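Local atomic coordinates of tube-forming protein in Mycobacterial Envelpe, TiME (Mycolicibacterium smegmatis, PDB entry 7CU9), a protein that probably forms an envelope-spanning tube in mycobacteria and is thought to serve as a secretion channel for protein transport. Residues P135-W140 and T154-E159; V161-K166 and V179-M184; N47-I52 and D104-C109; A64-A69 and K83-V88. All blocks are in the same frame, centred on the assembly; numbering follows the deposited sequence.

Contact 1 (P135-W140 and T154-E159)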
loop_
_atom_site.group_PDB
_atom_site.type_symbol
_atom_site.label_atom_id
_atom_site.label_comp_id
_atom_site.label_asym_id
_atom_site.label_seq_id
_atom_site.Cartn_x
_atom_site.Cartn_y
_atom_site.Cartn_z
ATOM N N PRO B 135 -24.323 8.708 -10.296
ATOM C CA PRO B 135 -25.645 8.601 -9.682
ATOM C C PRO B 135 -25.625 8.014 -8.262
ATOM O O PRO B 135 -26.472 8.394 -7.460
ATOM C CB PRO B 135 -26.415 7.649 -10.613
ATOM C CG PRO B 135 -25.672 7.713 -11.929
ATOM C CD PRO B 135 -24.228 7.993 -11.578
ATOM N N ALA B 136 -24.694 7.096 -7.988
ATOM C CA ALA B 136 -24.661 6.321 -6.724
ATOM C C ALA B 136 -23.229 6.040 -6.261
ATOM O O ALA B 136 -23.062 5.240 -5.330
ATOM C CB ALA B 136 -25.436 5.041 -6.912
ATOM N N ASP B 137 -22.239 6.697 -6.869
ATOM C CA ASP B 137 -20.803 6.496 -6.562
ATOM C C ASP B 137 -20.093 7.837 -6.711
ATOM O O ASP B 137 -20.176 8.426 -7.797
ATOM C CB ASP B 137 -20.171 5.455 -7.482
ATOM C CG ASP B 137 -20.762 4.068 -7.336
ATOM O OD1 ASP B 137 -21.857 3.829 -7.894
ATOM O OD2 ASP B 137 -20.120 3.236 -6.677
ATOM N N ALA B 138 -19.423 8.296 -5.658
ATOM C CA ALA B 138 -18.639 9.549 -5.665
ATOM C C ALA B 138 -17.270 9.267 -5.048
ATOM O O ALA B 138 -17.214 8.792 -3.897
ATOM C CB ALA B 138 -19.374 10.642 -4.937
ATOM N N ASP B 139 -16.212 9.541 -5.802
ATOM C CA ASP B 139 -14.813 9.335 -5.360
ATOM C C ASP B 139 -14.108 10.685 -5.347
ATOM O O ASP B 139 -14.431 11.561 -6.177
ATOM C CB ASP B 139 -14.073 8.354 -6.264
ATOM C CG ASP B 139 -14.633 6.943 -6.230
ATOM O OD1 ASP B 139 -15.560 6.691 -5.434
ATOM O OD2 ASP B 139 -14.143 6.120 -7.014
ATOM N N TRP B 140 -13.169 10.851 -4.429
ATOM C CA TRP B 140 -12.310 12.052 -4.408
ATOM C C TRP B 140 -11.040 11.734 -3.634
ATOM O O TRP B 140 -10.985 10.692 -2.949
ATOM C CB TRP B 140 -13.050 13.252 -3.818
ATOM C CG TRP B 140 -13.387 13.113 -2.365
ATOM C CD1 TRP B 140 -12.601 13.444 -1.300
ATOM C CD2 TRP B 140 -14.623 12.631 -1.816
ATOM N NE1 TRP B 140 -13.262 13.197 -0.126
ATOM C CE2 TRP B 140 -14.502 12.690 -0.412
ATOM C CE3 TRP B 140 -15.814 12.161 -2.374
ATOM C CZ2 TRP B 140 -15.538 12.312 0.440
ATOM C CZ3 TRP B 140 -16.834 11.778 -1.530
ATOM C CH2 TRP B 140 -16.695 11.851 -0.144
ATOM N N THR B 154 -14.225 6.957 -1.124
ATOM C CA THR B 154 -15.354 6.489 -1.963
ATOM C C THR B 154 -16.636 6.572 -1.135
ATOM O O THR B 154 -16.618 6.201 0.058
ATOM C CB THR B 154 -15.090 5.104 -2.562
ATOM O OG1 THR B 154 -16.099 4.891 -3.552
ATOM C CG2 THR B 154 -15.103 3.987 -1.544
ATOM N N THR B 155 -17.686 7.102 -1.753
ATOM C CA THR B 155 -19.046 7.198 -1.180
ATOM C C THR B 155 -19.973 6.419 -2.101
ATOM O O THR B 155 -19.983 6.706 -3.312
ATOM C CB THR B 155 -19.487 8.656 -1.044
ATOM O OG1 THR B 155 -18.591 9.263 -0.117
ATOM C CG2 THR B 155 -20.922 8.795 -0.584
ATOM N N ARG B 156 -20.716 5.464 -1.560
ATOM C CA ARG B 156 -21.539 4.573 -2.402
ATOM C C ARG B 156 -22.923 4.448 -1.798
ATOM O O ARG B 156 -23.040 4.165 -0.601
ATOM C CB ARG B 156 -20.845 3.230 -2.563
ATOM C CG ARG B 156 -19.462 3.400 -3.161
ATOM C CD ARG B 156 -18.833 2.075 -3.416
ATOM N NE ARG B 156 -17.481 2.278 -3.890
ATOM C CZ ARG B 156 -16.728 1.306 -4.365
ATOM N NH1 ARG B 156 -17.202 0.071 -4.398
ATOM N NH2 ARG B 156 -15.503 1.569 -4.781
ATOM N N LYS B 157 -23.923 4.678 -2.637
ATOM C CA LYS B 157 -25.351 4.544 -2.283
ATOM C C LYS B 157 -25.809 3.202 -2.849
ATOM O O LYS B 157 -25.660 2.988 -4.061
ATOM C CB LYS B 157 -26.092 5.761 -2.832
ATOM C CG LYS B 157 -27.512 5.936 -2.330
ATOM C CD LYS B 157 -28.455 4.921 -2.892
ATOM C CE LYS B 157 -29.852 5.462 -3.064
ATOM N NZ LYS B 157 -30.740 4.410 -3.601
ATOM N N ARG B 158 -26.297 2.313 -1.990
ATOM C CA ARG B 158 -26.733 0.951 -2.381
ATOM C C ARG B 158 -28.080 0.708 -1.707
ATOM O O ARG B 158 -28.093 0.578 -0.484
ATOM C CB ARG B 158 -25.676 -0.085 -1.988
ATOM C CG ARG B 158 -24.312 0.130 -2.631
ATOM C CD ARG B 158 -24.361 -0.141 -4.123
ATOM N NE ARG B 158 -23.045 -0.083 -4.753
ATOM C CZ ARG B 158 -22.510 0.991 -5.328
ATOM N NH1 ARG B 158 -23.152 2.147 -5.372
ATOM N NH2 ARG B 158 -21.308 0.894 -5.872
ATOM N N GLU B 159 -29.166 0.692 -2.485
ATOM C CA GLU B 159 -30.545 0.578 -1.947
ATOM C C GLU B 159 -30.724 1.660 -0.873
ATOM O O GLU B 159 -30.641 2.854 -1.206
ATOM C CB GLU B 159 -30.792 -0.845 -1.436
ATOM C CG GLU B 159 -30.864 -1.895 -2.533
ATOM C CD GLU B 159 -32.244 -2.079 -3.148
ATOM O OE1 GLU B 159 -33.086 -1.177 -2.989
ATOM O OE2 GLU B 159 -32.469 -3.129 -3.791
#
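Ala138 and Thr155 form an antiparallel hydrogen-bonded pair in the hairpin of strands 137-144 and 150-158, whose local axes run 4.7 Å apart. Lys157 N extends the ladder to Ala136 O. Asp137, Asp139, Thr154 and Arg156 share one face of the sheet. There Arg158 grips Asp137 end-on, with a nitrogen for each oxygen. Its NH2 meets Asp137 OD2 at 2.7 Å, on the syn lone pair and in the guanidinium plane. NH1 reaches OD1 less squarely, from above the carboxylate plane. The bend at chi2 (-69°) folds the Arg158 chain back over Arg156 CB, which lies against one guanidinium face. NH1 also bonds Lys157 O, and Gln185 takes NE. Arg156 NE is a long salt-bridge partner of Asp137 OD2, at 4.0 Å, by charge alone: no N-H points at the oxygen. Farther along, Thr154 OG1 donates to Asp139 OD1 over 2.7 Å and accepts from Arg156 NE in the guanidinium plane. On the other face Thr155 OG1 lies 3.2 Å from Trp140 CH2 and is bonded to Gln164 NE2. Asp137 probably balances part of the charge of both arginines, Thr154 OG1 links Asp139 to Arg156, and the paired bonds limit rotation of the Arg158 guanidinium.

Contact 2 (V161-K166 and V179-M184)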
loop_
_atom_site.group_PDB
_atom_site.type_symbol
_atom_site.label_atom_id
_atom_site.label_comp_id
_atom_site.label_asym_id
_atom_site.label_seq_id
_atom_site.Cartn_x
_atom_site.Cartn_y
_atom_site.Cartn_z
ATOM N N VAL B 161 -28.771 2.103 1.822
ATOM C CA VAL B 161 -27.499 2.233 2.580
ATOM C C VAL B 161 -26.632 3.305 1.923
ATOM O O VAL B 161 -26.509 3.312 0.687
ATOM C CB VAL B 161 -26.768 0.884 2.665
ATOM C CG1 VAL B 161 -25.399 1.030 3.318
ATOM C CG2 VAL B 161 -27.611 -0.156 3.392
ATOM N N LEU B 162 -26.045 4.172 2.739
ATOM C CA LEU B 162 -24.911 5.021 2.313
ATOM C C LEU B 162 -23.669 4.508 3.030
ATOM O O LEU B 162 -23.662 4.453 4.284
ATOM C CB LEU B 162 -25.173 6.494 2.636
ATOM C CG LEU B 162 -24.117 7.458 2.093
ATOM C CD1 LEU B 162 -24.126 7.477 0.573
ATOM C CD2 LEU B 162 -24.304 8.858 2.645
ATOM N N LEU B 163 -22.655 4.115 2.269
ATOM C CA LEU B 163 -21.370 3.718 2.884
ATOM C C LEU B 163 -20.261 4.633 2.374
ATOM O O LEU B 163 -20.335 5.156 1.242
ATOM C CB LEU B 163 -21.105 2.231 2.649
ATOM C CG LEU B 163 -20.783 1.807 1.222
ATOM C CD1 LEU B 163 -19.294 1.927 0.941
ATOM C CD2 LEU B 163 -21.241 0.377 0.959
ATOM N N GLN B 164 -19.279 4.850 3.232
ATOM C CA GLN B 164 -18.092 5.659 2.898
ATOM C C GLN B 164 -16.871 4.907 3.402
ATOM O O GLN B 164 -16.943 4.273 4.466
ATOM C CB GLN B 164 -18.189 7.049 3.517
ATOM C CG GLN B 164 -19.349 7.875 2.984
ATOM C CD GLN B 164 -19.256 9.280 3.520
ATOM O OE1 GLN B 164 -19.375 9.503 4.722
ATOM N NE2 GLN B 164 -18.999 10.234 2.638
ATOM N N ALA B 165 -15.786 4.985 2.647
ATOM C CA ALA B 165 -14.481 4.452 3.073
ATOM C C ALA B 165 -13.396 5.424 2.635
ATOM O O ALA B 165 -13.562 6.113 1.616
ATOM C CB ALA B 165 -14.266 3.074 2.516
ATOM N N LYS B 166 -12.328 5.470 3.421
ATOM C CA LYS B 166 -11.185 6.381 3.220
ATOM C C LYS B 166 -9.923 5.590 3.546
ATOM O O LYS B 166 -9.876 4.981 4.625
ATOM C CB LYS B 166 -11.357 7.606 4.119
ATOM C CG LYS B 166 -10.199 8.590 4.137
ATOM C CD LYS B 166 -10.402 9.699 5.142
ATOM C CE LYS B 166 -10.070 9.274 6.558
ATOM N NZ LYS B 166 -10.238 10.383 7.523
ATOM N N VAL B 179 -11.326 -2.130 -2.807
ATOM C CA VAL B 179 -11.464 -3.501 -2.235
ATOM C C VAL B 179 -12.291 -3.399 -0.945
ATOM O O VAL B 179 -13.211 -4.211 -0.754
ATOM C CB VAL B 179 -10.100 -4.166 -1.977
ATOM C CG1 VAL B 179 -10.252 -5.442 -1.169
ATOM C CG2 VAL B 179 -9.358 -4.447 -3.275
ATOM N N LEU B 180 -11.978 -2.420 -0.099
ATOM C CA LEU B 180 -12.638 -2.229 1.218
ATOM C C LEU B 180 -14.130 -1.944 1.008
ATOM O O LEU B 180 -14.947 -2.603 1.662
ATOM C CB LEU B 180 -11.946 -1.088 1.964
ATOM C CG LEU B 180 -12.568 -0.688 3.302
ATOM C CD1 LEU B 180 -12.723 -1.889 4.231
ATOM C CD2 LEU B 180 -11.749 0.407 3.960
ATOM N N ALA B 181 -14.477 -0.986 0.149
ATOM C CA ALA B 181 -15.890 -0.649 -0.138
ATOM C C ALA B 181 -16.617 -1.895 -0.661
ATOM O O ALA B 181 -17.782 -2.099 -0.282
ATOM C CB ALA B 181 -15.990 0.508 -1.097
ATOM N N GLY B 182 -15.959 -2.696 -1.501
ATOM C CA GLY B 182 -16.514 -3.974 -1.988
ATOM C C GLY B 182 -16.814 -4.921 -0.837
ATOM O O GLY B 182 -17.915 -5.500 -0.797
ATOM N N ALA B 183 -15.872 -5.073 0.095
ATOM C CA ALA B 183 -15.999 -5.972 1.263
ATOM C C ALA B 183 -17.171 -5.513 2.137
ATOM O O ALA B 183 -17.937 -6.366 2.616
ATOM C CB ALA B 183 -14.707 -6.005 2.041
ATOM N N MET B 184 -17.315 -4.203 2.328
ATOM C CA MET B 184 -18.422 -3.621 3.133
ATOM C C MET B 184 -19.750 -3.941 2.441
ATOM O O MET B 184 -20.679 -4.428 3.117
ATOM C CB MET B 184 -18.245 -2.108 3.279
ATOM C CG MET B 184 -16.990 -1.731 4.047
ATOM S SD MET B 184 -16.515 -0.011 3.807
ATOM C CE MET B 184 -17.758 0.791 4.815
#
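Met184 lays its thioether end along strand 161-166, with SD 4.0 Å from Ala165 CB and CE 4.2 Å from Leu163 CB. This is helix-on-sheet packing within the PknH-like extracellular domain. Helix 174-185 covers one face of the antiparallel sheet, and the local segments run roughly antiparallel, at 149°, with axes 8.5 Å apart. Leu163 and Ala165 both point toward the helix. Gln164, between them, points away, and its OE1 accepts from Gly53 N on the far side. The small Ala165 and Ala181 probably help the two elements come close. They are the nearest backbone pair, their CA atoms 6.2 Å apart. Leu163 CD1 touches Ala181 CB, and Leu180 CD2 reaches Ala165 CB at 3.9 Å. Ala165 CB therefore meets both Leu180 and Met184, one helical turn apart. No hydrogen bond joins the segments; the side chains that meet are apolar. The same helix face reaches the neighbouring strands: Ala181 touches Thr154 and Arg156, while Met184 touches Gln84 and Val86. The bend at chi3 (74°) turns the methionine methyl back to the strand. There Met184 CE comes within 3.6 Å of the backbone oxygen Gln164 O.

Contact 3 (N47-I52 and D104-C109); sequences NNWADI and DRTVGC
Asn48 and Thr106 make the closest backbone approach, 6.3 Å between CA atoms, where a short, weakly bonded helix of about 47-50 meets the loop after helix 92-103. In that loop a type II beta turn runs from Thr106 to Cys109, closed by Cys109 N to Thr106 O. Gly108, inside the turn, has a positive phi of 105°. A water joins the two backbones, accepting from Asn48 N at 2.9 Å and lying within hydrogen-bonding distance of Arg105 O. The Trp49 indole carries most of the contact. Thr106 CB sits over its five-membered ring, 3.8 Å from the centroid and 18° off the normal, as a CH-pi contact. The methyl Thr106 CG2 lies 3.5 Å from Trp49 CD1 and also packs on Asn48 CB. Thr106 OG1 is near the indole NE1 but at a poor angle for a bond; its hydroxyl is bonded instead to Val102 O. Cys109 CB lies over the rim of the same face, near CE3 and CZ3. Its SG, swung anti to the backbone N (chi1 -176°), approaches obliquely to 3.4 Å from Trp49 CE3. Asn48 ND2 passes 3.8 Å from Arg105 CD, and both side chains bond Glu56. The arrangement is a disulfide packed against a tryptophan: Cys46-Cys109 ties the chain just before the short helix to the loop, with the Cys109 sulfur in an oblique sulfur-aromatic contact with Trp49.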
loop_
_atom_site.group_PDB
_atom_site.type_symbol
_atom_site.label_atom_id
_atom_site.label_comp_id
_atom_site.label_asym_id
_atom_site.label_seq_id
_atom_site.Cartn_x
_atom_site.Cartn_y
_atom_site.Cartn_z
ATOM N N ASN B 47 -16.258 20.841 3.081
ATOM C CA ASN B 47 -16.622 20.196 4.369
ATOM C C ASN B 47 -16.887 18.699 4.152
ATOM O O ASN B 47 -16.296 17.878 4.879
ATOM C CB ASN B 47 -17.824 20.864 5.033
ATOM C CG ASN B 47 -17.968 20.424 6.473
ATOM O OD1 ASN B 47 -17.319 20.971 7.363
ATOM N ND2 ASN B 47 -18.786 19.408 6.706
ATOM N N ASN B 48 -17.734 18.341 3.190
ATOM C CA ASN B 48 -18.229 16.946 3.062
ATOM C C ASN B 48 -17.271 16.101 2.216
ATOM O O ASN B 48 -17.594 14.937 1.967
ATOM C CB ASN B 48 -19.675 16.913 2.578
ATOM C CG ASN B 48 -20.620 17.535 3.581
ATOM O OD1 ASN B 48 -20.217 17.897 4.688
ATOM N ND2 ASN B 48 -21.877 17.666 3.195
ATOM N N TRP B 49 -16.107 16.643 1.843
ATOM C CA TRP B 49 -14.970 15.864 1.288
ATOM C C TRP B 49 -13.856 15.726 2.335
ATOM O O TRP B 49 -13.009 14.834 2.181
ATOM C CB TRP B 49 -14.443 16.525 0.008
ATOM C CG TRP B 49 -15.148 16.126 -1.253
ATOM C CD1 TRP B 49 -16.338 15.465 -1.389
ATOM C CD2 TRP B 49 -14.678 16.380 -2.589
ATOM N NE1 TRP B 49 -16.638 15.290 -2.715
ATOM C CE2 TRP B 49 -15.635 15.842 -3.475
ATOM C CE3 TRP B 49 -13.535 16.996 -3.112
ATOM C CZ2 TRP B 49 -15.475 15.906 -4.859
ATOM C CZ3 TRP B 49 -13.379 17.055 -4.479
ATOM C CH2 TRP B 49 -14.337 16.518 -5.337
ATOM N N ALA B 50 -13.827 16.588 3.354
ATOM C CA ALA B 50 -12.698 16.684 4.312
ATOM C C ALA B 50 -12.625 15.440 5.208
ATOM O O ALA B 50 -11.533 15.110 5.692
ATOM C CB ALA B 50 -12.820 17.957 5.116
ATOM N N ASP B 51 -13.748 14.758 5.422
ATOM C CA ASP B 51 -13.774 13.465 6.149
ATOM C C ASP B 51 -15.092 12.770 5.820
ATOM O O ASP B 51 -15.912 13.352 5.097
ATOM C CB ASP B 51 -13.600 13.666 7.660
ATOM C CG ASP B 51 -13.042 12.465 8.408
ATOM O OD1 ASP B 51 -12.922 11.378 7.805
ATOM O OD2 ASP B 51 -12.699 12.643 9.590
ATOM N N ILE B 52 -15.256 11.559 6.331
ATOM C CA ILE B 52 -16.468 10.713 6.140
ATOM C C ILE B 52 -17.156 10.493 7.492
ATOM O O ILE B 52 -16.570 10.819 8.543
ATOM C CB ILE B 52 -16.087 9.388 5.451
ATOM C CG1 ILE B 52 -15.117 8.551 6.292
ATOM C CG2 ILE B 52 -15.516 9.666 4.066
ATOM C CD1 ILE B 52 -14.977 7.133 5.808
ATOM N N ASP B 104 -23.869 17.141 -3.588
ATOM C CA ASP B 104 -24.419 18.474 -3.962
ATOM C C ASP B 104 -23.609 19.574 -3.269
ATOM O O ASP B 104 -23.411 20.638 -3.889
ATOM C CB ASP B 104 -25.902 18.616 -3.615
ATOM C CG ASP B 104 -26.820 17.655 -4.347
ATOM O OD1 ASP B 104 -26.335 16.910 -5.220
ATOM O OD2 ASP B 104 -28.027 17.659 -4.030
ATOM N N ARG B 105 -23.147 19.343 -2.038
ATOM C CA ARG B 105 -22.605 20.417 -1.163
ATOM C C ARG B 105 -21.098 20.590 -1.385
ATOM O O ARG B 105 -20.523 21.513 -0.773
ATOM C CB ARG B 105 -22.941 20.119 0.298
ATOM C CG ARG B 105 -24.433 19.971 0.547
ATOM C CD ARG B 105 -24.736 19.862 2.022
ATOM N NE ARG B 105 -26.169 19.825 2.247
ATOM C CZ ARG B 105 -26.742 19.687 3.435
ATOM N NH1 ARG B 105 -26.003 19.551 4.523
ATOM N NH2 ARG B 105 -28.062 19.672 3.525
ATOM N N THR B 106 -20.489 19.754 -2.229
ATOM C CA THR B 106 -19.024 19.752 -2.481
ATOM C C THR B 106 -18.713 20.139 -3.931
ATOM O O THR B 106 -17.538 20.046 -4.321
ATOM C CB THR B 106 -18.408 18.399 -2.115
ATOM O OG1 THR B 106 -19.132 17.386 -2.812
ATOM C CG2 THR B 106 -18.432 18.143 -0.624
ATOM N N VAL B 107 -19.709 20.575 -4.701
ATOM C CA VAL B 107 -19.460 21.125 -6.064
ATOM C C VAL B 107 -18.615 22.388 -5.877
ATOM O O VAL B 107 -19.042 23.281 -5.116
ATOM C CB VAL B 107 -20.768 21.391 -6.832
ATOM C CG1 VAL B 107 -20.510 22.019 -8.195
ATOM C CG2 VAL B 107 -21.588 20.120 -6.986
ATOM N N GLY B 108 -17.426 22.414 -6.479
ATOM C CA GLY B 108 -16.464 23.522 -6.342
ATOM C C GLY B 108 -15.286 23.181 -5.445
ATOM O O GLY B 108 -14.330 23.975 -5.414
ATOM N N CYS B 109 -15.319 22.059 -4.723
ATOM C CA CYS B 109 -14.196 21.660 -3.838
ATOM C C CYS B 109 -13.005 21.199 -4.688
ATOM O O CYS B 109 -11.862 21.528 -4.323
ATOM C CB CYS B 109 -14.605 20.567 -2.861
ATOM S SG CYS B 109 -13.280 20.133 -1.700
HETATM O O HOH W 1 -19.471 20.261 1.858
#

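Contact 4 (A64-A69 and K83-V88); sequences ASFGGA and KQAVGV
Ala64 N and Ser65 N both donate to Val88 O, in its carbonyl plane, the first at 2.7 Å and the second at 3.1 Å. Two residues thus face one, a classic beta bulge near the start of the hairpin made by strands 63-72 and 77-89. Beyond it the antiparallel ladder is regular, with hydrogen-bonded pairs Ser65-Val88, Gly67-Val86 and Ala69-Gln84. Gly67 O receives Val86 N at 2.8 Å and almost straight on. The non-hydrogen-bonded pairs Phe66-Gly87 and Gly68-Ala85 lie between them. The strands come closest at Gly68 and Ala85, with CA atoms 4.2 Å apart, and Gly68 CA is only 3.0 Å from Gln84 O. The absence of a side chain on Gly68 fits this close approach.

On the Phe66 face, the ring extends over the partner strand. With CG anti to the backbone N (chi1 -178°), CD1 lies 3.4 Å from Val86 O and CZ reaches Ala85 CB at 3.9 Å. Phe58 meets this ring edge-to-face, and Phe32 also touches it. On the other face Ser65 OG lies 3.3 Å from Val88 CB, and its hydroxyl is bonded to Pro5 O. Helix 8-11 packs there through Val8, which touches Ser65, Val86 and Val88. Gln84 OE1 accepts from Met13 N, while its NE2 donates to a water. Lys83 instead sends its amine to a salt bridge with Asp51.

The bonding is thus mostly backbone to backbone. Polar side-chain ends are met from outside the hairpin, and the bare CA of Gly68 suits the tight spacing at Ala85.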
loop_
_atom_site.group_PDB
_atom_site.type_symbol
_atom_site.label_atom_id
_atom_site.label_comp_id
_atom_site.label_asym_id
_atom_site.label_seq_id
_atom_site.Cartn_x
_atom_site.Cartn_y
_atom_site.Cartn_z
ATOM N N ALA B 64 -31.811 4.796 10.301
ATOM C CA ALA B 64 -32.224 3.648 11.146
ATOM C C ALA B 64 -31.049 3.171 11.999
ATOM O O ALA B 64 -31.240 2.909 13.192
ATOM C CB ALA B 64 -32.774 2.548 10.282
ATOM N N SER B 65 -29.859 3.066 11.415
ATOM C CA SER B 65 -28.666 2.568 12.137
ATOM C C SER B 65 -27.408 3.143 11.501
ATOM O O SER B 65 -27.449 3.582 10.338
ATOM C CB SER B 65 -28.630 1.070 12.170
ATOM O OG SER B 65 -28.527 0.544 10.861
ATOM N N PHE B 66 -26.340 3.152 12.281
ATOM C CA PHE B 66 -25.061 3.767 11.871
ATOM C C PHE B 66 -23.925 3.142 12.661
ATOM O O PHE B 66 -24.054 2.930 13.867
ATOM C CB PHE B 66 -25.103 5.279 12.075
ATOM C CG PHE B 66 -23.840 5.962 11.629
ATOM C CD1 PHE B 66 -23.684 6.380 10.317
ATOM C CD2 PHE B 66 -22.781 6.115 12.507
ATOM C CE1 PHE B 66 -22.502 6.973 9.908
ATOM C CE2 PHE B 66 -21.601 6.712 12.095
ATOM C CZ PHE B 66 -21.467 7.144 10.797
ATOM N N GLY B 67 -22.836 2.860 11.968
ATOM C CA GLY B 67 -21.600 2.379 12.591
ATOM C C GLY B 67 -20.405 2.749 11.750
ATOM O O GLY B 67 -20.549 2.903 10.523
ATOM N N GLY B 68 -19.252 2.847 12.387
ATOM C CA GLY B 68 -18.003 3.106 11.665
ATOM C C GLY B 68 -16.813 2.691 12.485
ATOM O O GLY B 68 -16.984 2.227 13.634
ATOM N N ALA B 69 -15.631 2.846 11.914
ATOM C CA ALA B 69 -14.369 2.639 12.644
ATOM C C ALA B 69 -13.277 3.462 11.981
ATOM O O ALA B 69 -13.363 3.742 10.770
ATOM C CB ALA B 69 -14.019 1.177 12.684
ATOM N N LYS B 83 -10.652 4.602 7.384
ATOM C CA LYS B 83 -11.917 4.949 8.063
ATOM C C LYS B 83 -13.076 4.372 7.252
ATOM O O LYS B 83 -12.994 4.307 6.014
ATOM C CB LYS B 83 -12.014 6.462 8.262
ATOM C CG LYS B 83 -13.107 6.922 9.214
ATOM C CD LYS B 83 -12.972 8.380 9.532
ATOM C CE LYS B 83 -14.040 8.904 10.459
ATOM N NZ LYS B 83 -13.731 10.284 10.899
ATOM N N GLN B 84 -14.113 3.955 7.963
ATOM C CA GLN B 84 -15.353 3.394 7.382
ATOM C C GLN B 84 -16.554 4.025 8.079
ATOM O O GLN B 84 -16.480 4.260 9.299
ATOM C CB GLN B 84 -15.401 1.891 7.609
ATOM C CG GLN B 84 -14.291 1.128 6.919
ATOM C CD GLN B 84 -14.292 -0.293 7.414
ATOM O OE1 GLN B 84 -15.151 -1.096 7.058
ATOM N NE2 GLN B 84 -13.349 -0.599 8.291
ATOM N N ALA B 85 -17.629 4.265 7.335
ATOM C CA ALA B 85 -18.920 4.714 7.893
ATOM C C ALA B 85 -20.033 4.041 7.102
ATOM O O ALA B 85 -19.960 4.034 5.866
ATOM C CB ALA B 85 -19.035 6.216 7.847
ATOM N N VAL B 86 -21.007 3.471 7.798
ATOM C CA VAL B 86 -22.161 2.786 7.158
ATOM C C VAL B 86 -23.427 3.305 7.824
ATOM O O VAL B 86 -23.548 3.190 9.053
ATOM C CB VAL B 86 -22.063 1.255 7.259
ATOM C CG1 VAL B 86 -23.245 0.584 6.580
ATOM C CG2 VAL B 86 -20.752 0.739 6.687
ATOM N N GLY B 87 -24.337 3.840 7.019
ATOM C CA GLY B 87 -25.664 4.285 7.466
ATOM C C GLY B 87 -26.749 3.504 6.764
ATOM O O GLY B 87 -26.736 3.441 5.522
ATOM N N VAL B 88 -27.677 2.930 7.526
ATOM C CA VAL B 88 -28.884 2.268 6.965
ATOM C C VAL B 88 -30.060 3.208 7.194
ATOM O O VAL B 88 -30.282 3.614 8.352
ATOM C CB VAL B 88 -29.142 0.889 7.589
ATOM C CG1 VAL B 88 -30.402 0.253 7.018
ATOM C CG2 VAL B 88 -27.944 -0.030 7.429
HETATM O O HOH W 2 -11.424 1.208 9.627
#

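Contacts 1, 2 and 4 share one antiparallel sheet. Strand 161-169 lies between strand 150-158 of one hairpin and strand 77-89 of another, and bonds both: Arg156 N to Leu163 O at 2.8 Å, and Gln164 N to Ala85 O at 2.8 Å. The centres of contacts 1 and 4 are therefore about 14 Å apart, without touching. The helix of contact 2 spans this region, reaching Thr154 and Val86. Contact 3 lies on the other side of the sheet. Trp140 NE1 bonds Trp49 O at 2.8 Å, and Asp51 forms salt bridges with Lys166 and Lys83, linking it to the other three contacts. A bound magnesium ion is about 10 Å from the Lys157 side chain.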